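Local coordinates for GARP domain-containing protein (Trypanosoma brucei brucei TREU927, PDB 6XZ6), which acts as the trypanosome's receptor for the complement regulator factor H, and increases transmission of the parasite to tsetse flies, at residues Lys14-Val19 with Ser116-Gly121; Glu36-Leu41 with Glu96-Ala101; Arg153-Leu158 with Gln172-Ala177. All coordinates share one frame; numbering follows the deposited sequence.

Contact 1 (Lys14-Val19 with Ser116-Gly121); sequences KALCEV and SGLLRG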
ATOM      1  N   LYS A  14       6.809   7.622  18.671  1.00 21.06           N
ATOM      2  CA  LYS A  14       6.627   8.453  17.491  1.00 20.48           C
ATOM      3  C   LYS A  14       6.878   7.628  16.221  1.00 24.63           C
ATOM      4  O   LYS A  14       6.106   7.738  15.284  1.00 24.40           O
ATOM      5  CB  LYS A  14       7.592   9.648  17.544  1.00 23.23           C
ATOM      6  CG  LYS A  14       7.078  10.875  18.300  1.00 15.98           C
ATOM      7  CD  LYS A  14       8.177  11.876  18.483  1.00 19.37           C
ATOM      8  CE  LYS A  14       7.699  13.238  18.914  1.00 46.96           C
ATOM      9  NZ  LYS A  14       8.835  14.209  19.051  1.00 59.64           N
ATOM     10  N   ALA A  15       7.938   6.784  16.198  1.00 22.04           N
ATOM     11  CA  ALA A  15       8.301   5.907  15.074  1.00 20.44           C
ATOM     12  C   ALA A  15       7.239   4.856  14.804  1.00 23.44           C
ATOM     13  O   ALA A  15       6.935   4.616  13.648  1.00 23.95           O
ATOM     14  CB  ALA A  15       9.625   5.246  15.336  1.00 21.40           C
ATOM     15  N   LEU A  16       6.648   4.258  15.854  1.00 19.61           N
ATOM     16  CA  LEU A  16       5.530   3.296  15.778  1.00 18.24           C
ATOM     17  C   LEU A  16       4.288   3.969  15.188  1.00 24.80           C
ATOM     18  O   LEU A  16       3.610   3.401  14.350  1.00 25.15           O
ATOM     19  CB  LEU A  16       5.184   2.741  17.188  1.00 17.16           C
ATOM     20  CG  LEU A  16       6.187   1.786  17.874  1.00 18.19           C
ATOM     21  CD1 LEU A  16       5.672   1.369  19.206  1.00 17.64           C
ATOM     22  CD2 LEU A  16       6.406   0.533  17.059  1.00 16.55           C
ATOM     23  N   CYS A  17       4.024   5.185  15.620  1.00 25.66           N
ATOM     24  CA  CYS A  17       2.918   6.055  15.221  1.00 28.32           C
ATOM     25  C   CYS A  17       3.008   6.433  13.714  1.00 28.94           C
ATOM     26  O   CYS A  17       2.012   6.340  13.007  1.00 29.28           O
ATOM     27  CB  CYS A  17       2.905   7.287  16.132  1.00 31.82           C
ATOM     28  SG  CYS A  17       1.412   8.304  16.051  1.00 39.48           S
ATOM     29  N   GLU A  18       4.207   6.792  13.225  1.00 22.54           N
ATOM     30  CA  GLU A  18       4.487   7.138  11.832  1.00 21.32           C
ATOM     31  C   GLU A  18       4.239   5.933  10.942  1.00 24.15           C
ATOM     32  O   GLU A  18       3.539   6.059   9.954  1.00 24.22           O
ATOM     33  CB  GLU A  18       5.940   7.660  11.699  1.00 22.91           C
ATOM     34  CG  GLU A  18       6.331   8.244  10.350  1.00 37.33           C
ATOM     35  CD  GLU A  18       7.760   8.738  10.156  1.00 73.08           C
ATOM     36  OE1 GLU A  18       8.649   8.430  10.990  1.00 50.01           O
ATOM     37  OE2 GLU A  18       7.988   9.433   9.139  1.00 83.84           O
ATOM     38  N   VAL A  19       4.780   4.755  11.306  1.00 20.33           N
ATOM     39  CA  VAL A  19       4.601   3.501  10.575  1.00 18.05           C
ATOM     40  C   VAL A  19       3.140   3.054  10.559  1.00 21.42           C
ATOM     41  O   VAL A  19       2.650   2.668   9.497  1.00 23.73           O
ATOM     42  CB  VAL A  19       5.539   2.372  11.068  1.00 21.42           C
ATOM     43  CG1 VAL A  19       5.120   1.054  10.491  1.00 21.35           C
ATOM     44  CG2 VAL A  19       6.994   2.643  10.719  1.00 21.13           C
ATOM     45  N   SER A 116      -0.486  -1.345  15.766  1.00 20.01           N
ATOM     46  CA  SER A 116      -1.646  -0.838  16.499  1.00 21.50           C
ATOM     47  C   SER A 116      -1.664  -1.347  17.956  1.00 25.62           C
ATOM     48  O   SER A 116      -1.932  -0.570  18.853  1.00 27.38           O
ATOM     49  CB  SER A 116      -2.946  -1.189  15.767  1.00 26.31           C
ATOM     50  OG  SER A 116      -3.060  -0.415  14.582  1.00 30.96           O
ATOM     51  N   GLY A 117      -1.326  -2.615  18.168  1.00 21.53           N
ATOM     52  CA  GLY A 117      -1.234  -3.243  19.483  1.00 21.42           C
ATOM     53  C   GLY A 117      -0.085  -2.711  20.310  1.00 25.15           C
ATOM     54  O   GLY A 117      -0.235  -2.521  21.517  1.00 27.81           O
ATOM     55  N   LEU A 118       1.058  -2.435  19.677  1.00 19.29           N
ATOM     56  CA  LEU A 118       2.197  -1.850  20.371  1.00 18.61           C
ATOM     57  C   LEU A 118       1.830  -0.457  20.863  1.00 24.23           C
ATOM     58  O   LEU A 118       2.147  -0.114  22.006  1.00 26.21           O
ATOM     59  CB  LEU A 118       3.470  -1.811  19.498  1.00 17.28           C
ATOM     60  CG  LEU A 118       4.155  -3.181  19.235  1.00 21.43           C
ATOM     61  CD1 LEU A 118       5.180  -3.088  18.123  1.00 19.74           C
ATOM     62  CD2 LEU A 118       4.778  -3.758  20.483  1.00 22.91           C
ATOM     63  N   LEU A 119       1.080   0.305  20.056  1.00 19.52           N
ATOM     64  CA  LEU A 119       0.653   1.648  20.436  1.00 19.49           C
ATOM     65  C   LEU A 119      -0.356   1.606  21.553  1.00 26.73           C
ATOM     66  O   LEU A 119      -0.271   2.423  22.462  1.00 30.31           O
ATOM     67  CB  LEU A 119       0.107   2.427  19.238  1.00 19.22           C
ATOM     68  CG  LEU A 119       1.139   2.908  18.241  1.00 22.51           C
ATOM     69  CD1 LEU A 119       0.482   3.140  16.898  1.00 23.03           C
ATOM     70  CD2 LEU A 119       1.845   4.187  18.755  1.00 23.00           C
ATOM     71  N   ARG A 120      -1.284   0.640  21.515  1.00 22.79           N
ATOM     72  CA  ARG A 120      -2.305   0.436  22.534  1.00 24.08           C
ATOM     73  C   ARG A 120      -1.624   0.212  23.890  1.00 31.14           C
ATOM     74  O   ARG A 120      -2.076   0.773  24.883  1.00 33.22           O
ATOM     75  CB  ARG A 120      -3.161  -0.754  22.165  1.00 26.88           C
ATOM     76  CG  ARG A 120      -4.634  -0.451  22.089  1.00 37.17           C
ATOM     77  CD  ARG A 120      -5.429  -1.744  21.850  1.00 36.60           C
ATOM     78  NE  ARG A 120      -5.383  -2.134  20.444  1.00 27.12           N
ATOM     79  CZ  ARG A 120      -4.846  -3.253  19.994  1.00 48.35           C
ATOM     80  NH1 ARG A 120      -4.330  -4.137  20.842  1.00 55.00           N
ATOM     81  NH2 ARG A 120      -4.835  -3.513  18.700  1.00 34.98           N
ATOM     82  N   GLY A 121      -0.526  -0.568  23.909  1.00 26.56           N
ATOM     83  CA  GLY A 121       0.311  -0.815  25.081  1.00 24.88           C
ATOM     84  C   GLY A 121       0.908   0.469  25.620  1.00 27.38           C
ATOM     85  O   GLY A 121       0.808   0.724  26.818  1.00 29.13           O
TER
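L16 lays its isobutyl group across L118 and rests its CB on L119, so that a single leucine of helix 4-61 is held by two successive leucines of helix 67-125. The work is divided by atom. L16 CD1 comes within 3.9 Å of L118 CB, and L16 CD2 lies 4.0 Å from L118 CD1, the two side chains crossing at about a right angle. Nearer the backbone, L16 CB meets L119 CD2 at 4.0 Å. That second methyl also approaches the other helix's main chain, with L119 CD2 3.9 Å from C17 N, while L119 CD1 lies 4.0 Å from L16 O. L119 thus packs against the root of L16 and the adjoining peptide, and L118 takes the branched end.

C17 joins from the flank, its CB 4.2 Å from L119 CD2. Its SG is turned anti to its own backbone N (chi1 -167°) and forms a disulfide with C138, which ties this part of helix 4-61 covalently to the chain just after helix 129-137. The local axes approach to 9.7 Å at 143°, an inclined antiparallel pairing of the two longest helices of the chain. F115 and L158 also touch L16, so the leucine belongs to a larger hydrophobic interior in which helix 148-161 takes part. L118, in addition, packs on R16 of the bound factor H chain, so one leucine of this buried contact also meets the ligand.

No hydrogen bond passes between the segments. Cohesion here comes from aliphatic burial, about 195 Å² counting both sides, and the neighbouring disulfide adds a covalent restraint to an interface whose own chemistry supplies only van der Waals and hydrophobic contact.

Contact 2 (Glu36-Leu41 with Glu96-Ala101); sequences EAVGAL and EVKRFA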
ATOM      1  N   GLU A  36      -9.211   3.563 -10.363  1.00 21.76           N
ATOM      2  CA  GLU A  36      -8.644   4.337 -11.463  1.00 21.62           C
ATOM      3  C   GLU A  36      -8.265   3.447 -12.666  1.00 24.22           C
ATOM      4  O   GLU A  36      -8.584   3.808 -13.797  1.00 24.21           O
ATOM      5  CB  GLU A  36      -7.452   5.181 -10.964  1.00 21.90           C
ATOM      6  CG  GLU A  36      -6.911   6.122 -12.022  1.00 25.06           C
ATOM      7  CD  GLU A  36      -5.694   6.918 -11.621  1.00 41.88           C
ATOM      8  OE1 GLU A  36      -5.079   7.526 -12.524  1.00 56.07           O
ATOM      9  OE2 GLU A  36      -5.343   6.924 -10.420  1.00 30.89           O
ATOM     10  N   ALA A  37      -7.607   2.294 -12.417  1.00 20.85           N
ATOM     11  CA  ALA A  37      -7.221   1.331 -13.455  1.00 20.72           C
ATOM     12  C   ALA A  37      -8.465   0.740 -14.131  1.00 26.51           C
ATOM     13  O   ALA A  37      -8.510   0.654 -15.357  1.00 28.34           O
ATOM     14  CB  ALA A  37      -6.361   0.227 -12.855  1.00 19.95           C
ATOM     15  N   VAL A  38      -9.488   0.397 -13.340  1.00 23.15           N
ATOM     16  CA  VAL A  38     -10.769  -0.151 -13.808  1.00 24.59           C
ATOM     17  C   VAL A  38     -11.490   0.886 -14.690  1.00 29.49           C
ATOM     18  O   VAL A  38     -12.022   0.537 -15.732  1.00 31.20           O
ATOM     19  CB  VAL A  38     -11.635  -0.637 -12.592  1.00 29.26           C
ATOM     20  CG1 VAL A  38     -13.136  -0.748 -12.943  1.00 31.44           C
ATOM     21  CG2 VAL A  38     -11.100  -1.961 -12.051  1.00 26.91           C
ATOM     22  N   GLY A  39     -11.490   2.144 -14.259  1.00 25.02           N
ATOM     23  CA  GLY A  39     -12.084   3.242 -15.011  1.00 25.17           C
ATOM     24  C   GLY A  39     -11.370   3.478 -16.318  1.00 27.27           C
ATOM     25  O   GLY A  39     -12.014   3.547 -17.353  1.00 28.88           O
ATOM     26  N   ALA A  40     -10.025   3.547 -16.281  1.00 22.04           N
ATOM     27  CA  ALA A  40      -9.161   3.724 -17.446  1.00 21.18           C
ATOM     28  C   ALA A  40      -9.348   2.602 -18.456  1.00 25.95           C
ATOM     29  O   ALA A  40      -9.495   2.881 -19.635  1.00 26.98           O
ATOM     30  CB  ALA A  40      -7.720   3.808 -17.014  1.00 19.98           C
ATOM     31  N   LEU A  41      -9.415   1.339 -17.992  1.00 22.83           N
ATOM     32  CA  LEU A  41      -9.645   0.171 -18.846  1.00 22.33           C
ATOM     33  C   LEU A  41     -11.018   0.192 -19.529  1.00 34.22           C
ATOM     34  O   LEU A  41     -11.097  -0.029 -20.737  1.00 37.57           O
ATOM     35  CB  LEU A  41      -9.414  -1.136 -18.074  1.00 19.92           C
ATOM     36  CG  LEU A  41      -9.836  -2.432 -18.744  1.00 23.39           C
ATOM     37  CD1 LEU A  41      -9.041  -2.700 -20.006  1.00 23.12           C
ATOM     38  CD2 LEU A  41      -9.698  -3.578 -17.800  1.00 24.64           C
ATOM     39  N   GLU A  96      -1.643  -5.590 -13.699  1.00 17.03           N
ATOM     40  CA  GLU A  96      -0.483  -5.313 -12.829  1.00 16.61           C
ATOM     41  C   GLU A  96      -0.911  -4.499 -11.607  1.00 22.14           C
ATOM     42  O   GLU A  96      -0.482  -4.798 -10.505  1.00 23.38           O
ATOM     43  CB  GLU A  96       0.690  -4.614 -13.549  1.00 17.89           C
ATOM     44  CG  GLU A  96       1.062  -5.100 -14.944  1.00 27.56           C
ATOM     45  CD  GLU A  96       1.901  -6.354 -15.119  1.00 32.47           C
ATOM     46  OE1 GLU A  96       2.419  -6.563 -16.244  1.00 35.86           O
ATOM     47  OE2 GLU A  96       2.020  -7.137 -14.152  1.00  5.24           O
ATOM     48  N   VAL A  97      -1.773  -3.488 -11.797  1.00 17.82           N
ATOM     49  CA  VAL A  97      -2.321  -2.687 -10.691  1.00 16.40           C
ATOM     50  C   VAL A  97      -2.953  -3.643  -9.645  1.00 20.68           C
ATOM     51  O   VAL A  97      -2.601  -3.558  -8.481  1.00 20.65           O
ATOM     52  CB  VAL A  97      -3.343  -1.597 -11.170  1.00 17.94           C
ATOM     53  CG1 VAL A  97      -4.040  -0.939  -9.996  1.00 16.66           C
ATOM     54  CG2 VAL A  97      -2.684  -0.565 -12.067  1.00 17.23           C
ATOM     55  N   LYS A  98      -3.859  -4.541 -10.051  1.00 17.51           N
ATOM     56  CA  LYS A  98      -4.477  -5.515  -9.126  1.00 18.12           C
ATOM     57  C   LYS A  98      -3.398  -6.406  -8.415  1.00 22.95           C
ATOM     58  O   LYS A  98      -3.542  -6.714  -7.241  1.00 23.76           O
ATOM     59  CB  LYS A  98      -5.508  -6.386  -9.853  1.00 19.45           C
ATOM     60  CG  LYS A  98      -6.868  -5.744  -9.938  1.00 37.66           C
ATOM     61  CD  LYS A  98      -7.529  -5.896 -11.317  1.00 53.72           C
ATOM     62  CE  LYS A  98      -8.591  -4.832 -11.568  1.00 70.68           C
ATOM     63  NZ  LYS A  98      -8.028  -3.443 -11.607  1.00 72.79           N
ATOM     64  N   ARG A  99      -2.323  -6.755  -9.115  1.00 18.48           N
ATOM     65  CA  ARG A  99      -1.233  -7.568  -8.616  1.00 18.91           C
ATOM     66  C   ARG A  99      -0.368  -6.854  -7.559  1.00 24.18           C
ATOM     67  O   ARG A  99      -0.032  -7.477  -6.554  1.00 27.27           O
ATOM     68  CB  ARG A  99      -0.401  -8.033  -9.805  1.00 17.28           C
ATOM     69  CG  ARG A  99       0.747  -8.907  -9.436  1.00 16.03           C
ATOM     70  CD  ARG A  99       1.660  -8.989 -10.617  1.00 24.06           C
ATOM     71  NE  ARG A  99       3.043  -8.890 -10.175  1.00 38.41           N
ATOM     72  CZ  ARG A  99       4.026  -8.408 -10.916  1.00 46.79           C
ATOM     73  NH1 ARG A  99       3.791  -7.993 -12.151  1.00 35.33           N
ATOM     74  NH2 ARG A  99       5.257  -8.345 -10.433  1.00 33.94           N
ATOM     75  N   PHE A 100       0.017  -5.588  -7.788  1.00 17.92           N
ATOM     76  CA  PHE A 100       0.803  -4.808  -6.837  1.00 16.44           C
ATOM     77  C   PHE A 100      -0.001  -4.368  -5.633  1.00 21.22           C
ATOM     78  O   PHE A 100       0.549  -4.299  -4.539  1.00 20.95           O
ATOM     79  CB  PHE A 100       1.491  -3.627  -7.518  1.00 18.44           C
ATOM     80  CG  PHE A 100       2.525  -4.091  -8.520  1.00 20.77           C
ATOM     81  CD1 PHE A 100       3.600  -4.883  -8.121  1.00 22.93           C
ATOM     82  CD2 PHE A 100       2.407  -3.763  -9.869  1.00 23.86           C
ATOM     83  CE1 PHE A 100       4.529  -5.340  -9.049  1.00 24.31           C
ATOM     84  CE2 PHE A 100       3.347  -4.214 -10.799  1.00 26.50           C
ATOM     85  CZ  PHE A 100       4.407  -4.989 -10.378  1.00 24.42           C
ATOM     86  N   ALA A 101      -1.306  -4.087  -5.835  1.00 18.99           N
ATOM     87  CA  ALA A 101      -2.295  -3.744  -4.813  1.00 19.07           C
ATOM     88  C   ALA A 101      -2.447  -4.950  -3.881  1.00 26.47           C
ATOM     89  O   ALA A 101      -2.396  -4.781  -2.674  1.00 28.27           O
ATOM     90  CB  ALA A 101      -3.622  -3.409  -5.463  1.00 20.10           C
TER
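This is a small, partly buried helix-helix contact near the middle of the chain, where helices 4-61 and 67-125 run almost exactly antiparallel as the two arms of a long helical hairpin. Over these short segments the axes lie at 172° and come no closer than 10.6 Å.

A37 makes the inner contact. Its CB meets both methyls of V97, CG2 at 3.8 Å and CG1 at 3.9 Å, and therefore sits against the fork of the valine. The packing continues around this pair: A37 touches A94, and V97 also touches T188 of helix 165-208, which makes the hairpin part of a three-helix bundle here.

At the margin, K98 reaches over V38. The lysine chain bends at chi2 and again at chi4 (64°), which brings NZ to 3.4 Å from V38 CG2, with CE behind it at 3.8 Å, the two side chains crossing nearly perpendicularly. On a different face of helix 67-125, R99 NH1 forms a salt bridge with E96 OE2 at 2.8 Å; OE2 lies at the guanidinium edge, close to its plane, while NH1 approaches from above the carboxylate plane. F100 CZ lies over one guanidinium face, toward its rim.

Across the helices, then, the contact is apolar inside, an alanine methyl against the two methyls of a valine; at the margin the lysine's CE and NZ lie against a valine methyl without a hydrogen bond, and the ion pair stays within one helix.

Contact 3 (Arg153-Leu158 with Gln172-Ala177); sequences RAAHNL and QEANEA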
ATOM      1  N   ARG A 153      11.838   5.568   4.738  1.00 21.74           N
ATOM      2  CA  ARG A 153      12.360   6.510   5.740  1.00 22.01           C
ATOM      3  C   ARG A 153      11.860   6.132   7.138  1.00 27.87           C
ATOM      4  O   ARG A 153      12.664   5.984   8.066  1.00 30.95           O
ATOM      5  CB  ARG A 153      11.954   7.933   5.389  1.00 21.28           C
ATOM      6  CG  ARG A 153      12.839   9.005   5.998  1.00 40.29           C
ATOM      7  CD  ARG A 153      12.192  10.375   6.015  1.00 51.43           C
ATOM      8  NE  ARG A 153      10.824  10.290   6.513  1.00 59.65           N
ATOM      9  CZ  ARG A 153       9.761  10.664   5.821  1.00 68.38           C
ATOM     10  NH1 ARG A 153       9.904  11.215   4.621  1.00 51.33           N
ATOM     11  NH2 ARG A 153       8.545  10.501   6.323  1.00 58.30           N
ATOM     12  N   ALA A 154      10.552   5.894   7.263  1.00 21.86           N
ATOM     13  CA  ALA A 154       9.922   5.499   8.503  1.00 20.56           C
ATOM     14  C   ALA A 154      10.396   4.090   8.951  1.00 24.26           C
ATOM     15  O   ALA A 154      10.502   3.837  10.162  1.00 24.31           O
ATOM     16  CB  ALA A 154       8.413   5.544   8.340  1.00 20.72           C
ATOM     17  N   ALA A 155      10.715   3.192   7.980  1.00 19.36           N
ATOM     18  CA  ALA A 155      11.219   1.829   8.257  1.00 17.82           C
ATOM     19  C   ALA A 155      12.666   1.875   8.771  1.00 21.97           C
ATOM     20  O   ALA A 155      13.003   1.178   9.714  1.00 23.30           O
ATOM     21  CB  ALA A 155      11.113   0.952   7.021  1.00 17.81           C
ATOM     22  N   HIS A 156      13.496   2.734   8.195  1.00 18.12           N
ATOM     23  CA  HIS A 156      14.877   2.949   8.626  1.00 18.13           C
ATOM     24  C   HIS A 156      14.896   3.642   9.979  1.00 24.97           C
ATOM     25  O   HIS A 156      15.767   3.361  10.781  1.00 26.90           O
ATOM     26  CB  HIS A 156      15.649   3.807   7.604  1.00 19.01           C
ATOM     27  CG  HIS A 156      16.171   3.029   6.443  1.00 22.19           C
ATOM     28  ND1 HIS A 156      15.746   3.287   5.161  1.00 23.79           N
ATOM     29  CD2 HIS A 156      17.094   2.038   6.406  1.00 23.29           C
ATOM     30  CE1 HIS A 156      16.389   2.423   4.387  1.00 22.66           C
ATOM     31  NE2 HIS A 156      17.224   1.666   5.093  1.00 23.11           N
ATOM     32  N   ASN A 157      13.952   4.576  10.229  1.00 20.98           N
ATOM     33  CA  ASN A 157      13.850   5.272  11.495  1.00 20.23           C
ATOM     34  C   ASN A 157      13.502   4.294  12.589  1.00 23.26           C
ATOM     35  O   ASN A 157      14.162   4.311  13.618  1.00 27.17           O
ATOM     36  CB  ASN A 157      12.867   6.440  11.429  1.00 20.80           C
ATOM     37  CG  ASN A 157      12.875   7.250  12.689  1.00 56.66           C
ATOM     38  OD1 ASN A 157      13.905   7.835  13.086  1.00 47.26           O
ATOM     39  ND2 ASN A 157      11.735   7.286  13.368  1.00 54.71           N
ATOM     40  N   LEU A 158      12.558   3.378  12.344  1.00 17.18           N
ATOM     41  CA  LEU A 158      12.166   2.352  13.309  1.00 17.67           C
ATOM     42  C   LEU A 158      13.319   1.373  13.616  1.00 21.85           C
ATOM     43  O   LEU A 158      13.576   1.058  14.767  1.00 22.72           O
ATOM     44  CB  LEU A 158      10.932   1.594  12.803  1.00 17.76           C
ATOM     45  CG  LEU A 158      10.376   0.527  13.733  1.00 22.50           C
ATOM     46  CD1 LEU A 158       9.477   1.158  14.801  1.00 21.98           C
ATOM     47  CD2 LEU A 158       9.683  -0.575  12.935  1.00 23.41           C
ATOM     48  N   GLN A 172      13.179  -4.794   5.874  1.00 16.66           N
ATOM     49  CA  GLN A 172      13.353  -5.646   4.708  1.00 16.64           C
ATOM     50  C   GLN A 172      12.066  -5.718   3.886  1.00 21.64           C
ATOM     51  O   GLN A 172      12.108  -5.485   2.689  1.00 22.40           O
ATOM     52  CB  GLN A 172      13.858  -7.030   5.130  1.00 19.56           C
ATOM     53  CG  GLN A 172      15.283  -7.041   5.736  1.00 38.61           C
ATOM     54  CD  GLN A 172      15.788  -8.396   6.267  1.00 65.52           C
ATOM     55  OE1 GLN A 172      15.063  -9.419   6.350  1.00 57.63           O
ATOM     56  NE2 GLN A 172      17.071  -8.430   6.652  1.00 55.95           N
ATOM     57  N   GLU A 173      10.918  -5.936   4.543  1.00 19.20           N
ATOM     58  CA  GLU A 173       9.568  -5.998   3.941  1.00 17.88           C
ATOM     59  C   GLU A 173       9.096  -4.656   3.425  1.00 21.48           C
ATOM     60  O   GLU A 173       8.420  -4.625   2.398  1.00 22.41           O
ATOM     61  CB  GLU A 173       8.521  -6.547   4.941  1.00 19.20           C
ATOM     62  CG  GLU A 173       8.858  -7.900   5.542  1.00 31.29           C
ATOM     63  CD  GLU A 173       8.395  -9.142   4.817  1.00 70.54           C
ATOM     64  OE1 GLU A 173       7.837 -10.034   5.499  1.00 71.33           O
ATOM     65  OE2 GLU A 173       8.619  -9.244   3.585  1.00 75.59           O
ATOM     66  N   ALA A 174       9.390  -3.550   4.151  1.00 16.57           N
ATOM     67  CA  ALA A 174       8.994  -2.195   3.746  1.00 15.71           C
ATOM     68  C   ALA A 174       9.755  -1.770   2.509  1.00 24.70           C
ATOM     69  O   ALA A 174       9.234  -0.974   1.730  1.00 27.49           O
ATOM     70  CB  ALA A 174       9.239  -1.217   4.862  1.00 15.83           C
ATOM     71  N   ASN A 175      10.986  -2.295   2.320  1.00 22.24           N
ATOM     72  CA  ASN A 175      11.795  -2.007   1.136  1.00 23.30           C
ATOM     73  C   ASN A 175      11.171  -2.669  -0.097  1.00 26.62           C
ATOM     74  O   ASN A 175      11.061  -2.014  -1.118  1.00 29.09           O
ATOM     75  CB  ASN A 175      13.268  -2.406   1.330  1.00 24.73           C
ATOM     76  CG  ASN A 175      14.096  -1.401   2.107  1.00 39.52           C
ATOM     77  OD1 ASN A 175      13.768  -0.218   2.221  1.00 37.60           O
ATOM     78  ND2 ASN A 175      15.210  -1.842   2.652  1.00 21.47           N
ATOM     79  N   GLU A 176      10.680  -3.911   0.030  1.00 21.30           N
ATOM     80  CA  GLU A 176       9.967  -4.639  -1.020  1.00 21.25           C
ATOM     81  C   GLU A 176       8.658  -3.932  -1.361  1.00 25.63           C
ATOM     82  O   GLU A 176       8.307  -3.848  -2.531  1.00 25.67           O
ATOM     83  CB  GLU A 176       9.659  -6.076  -0.576  1.00 22.93           C
ATOM     84  CG  GLU A 176      10.575  -7.115  -1.186  1.00 46.10           C
ATOM     85  CD  GLU A 176      11.423  -7.893  -0.193  1.00 92.00           C
ATOM     86  OE1 GLU A 176      10.854  -8.690   0.593  1.00 89.75           O
ATOM     87  OE2 GLU A 176      12.664  -7.712  -0.209  1.00 98.41           O
ATOM     88  N   ALA A 177       7.940  -3.425  -0.342  1.00 22.79           N
ATOM     89  CA  ALA A 177       6.663  -2.731  -0.482  1.00 22.86           C
ATOM     90  C   ALA A 177       6.825  -1.350  -1.099  1.00 28.69           C
ATOM     91  O   ALA A 177       5.955  -0.931  -1.856  1.00 29.99           O
ATOM     92  CB  ALA A 177       5.987  -2.630   0.860  1.00 23.77           C
TER
HETATM   93  O   HOH W   1      17.886  -0.573   2.665  1.00 29.36           O
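N175 and H156 face each other across a helical hairpin, in which helix 148-161 turns sharply into helix 165-208 and the two segments run in roughly opposing directions. Followed outward, the asparagine closes on the ring step by step. Its CB is still 6.5 Å from H156 CE1. CG, placed beside the backbone N by a chi1 of -81°, has come to 5.0 Å from that same carbon. OD1 completes the approach, stopping 4.3 Å from H156 CE1 and meeting the imidazole obliquely. This is a loose polar neighbourhood with no direct hydrogen bond, and T152, one turn before H156, also touches the asparagine side chain.

The other branch of the amide, ND2, donates a weak hydrogen bond to a water molecule. The same water lies near H156 NE2, again as a weak bond, and so bridges the two polar side chains weakly where they do not meet directly.

Beside these polar groups, on the buried side, the helices come together through two alanines. A155 and A174 have the closest CA atoms of the two segments, 6.4 Å apart, and each directs its methyl at the other. With so little side chain between them, the backbones can approach closely, an instance of the familiar use of alanine where two helices must pack at short range. The interior side is completed by other parts of the bundle: Y170 and L171, from the start of helix 165-208, touch A155, while A177 packs on L104 and F107 of helix 67-125. The hairpin is thereby seated on the long helices instead of standing apart from them.

The closest direct approach of the segments is that of one methyl pair, A155 CB to A174 CB at 3.6 Å.

Contacts 1 and 2 connect the same two long helices at levels whose centres are 31 Å apart, contact 2 nested along the chain inside the loop that contact 1 closes. Contact 3 follows in series and folds back beside contact 1: their centres are 15 Å apart and they touch, through a salt bridge from E18 OE2 to R153 NH2 at 3.1 Å and through A15 CB packing on N157 ND2 at 3.5 Å. Contact 2 stays separate from contact 3, with nearest atoms about 7 Å apart. Of the three, contact 1 alone meets the factor H chain; contact 3 packs against contact 1 but does not itself touch factor H.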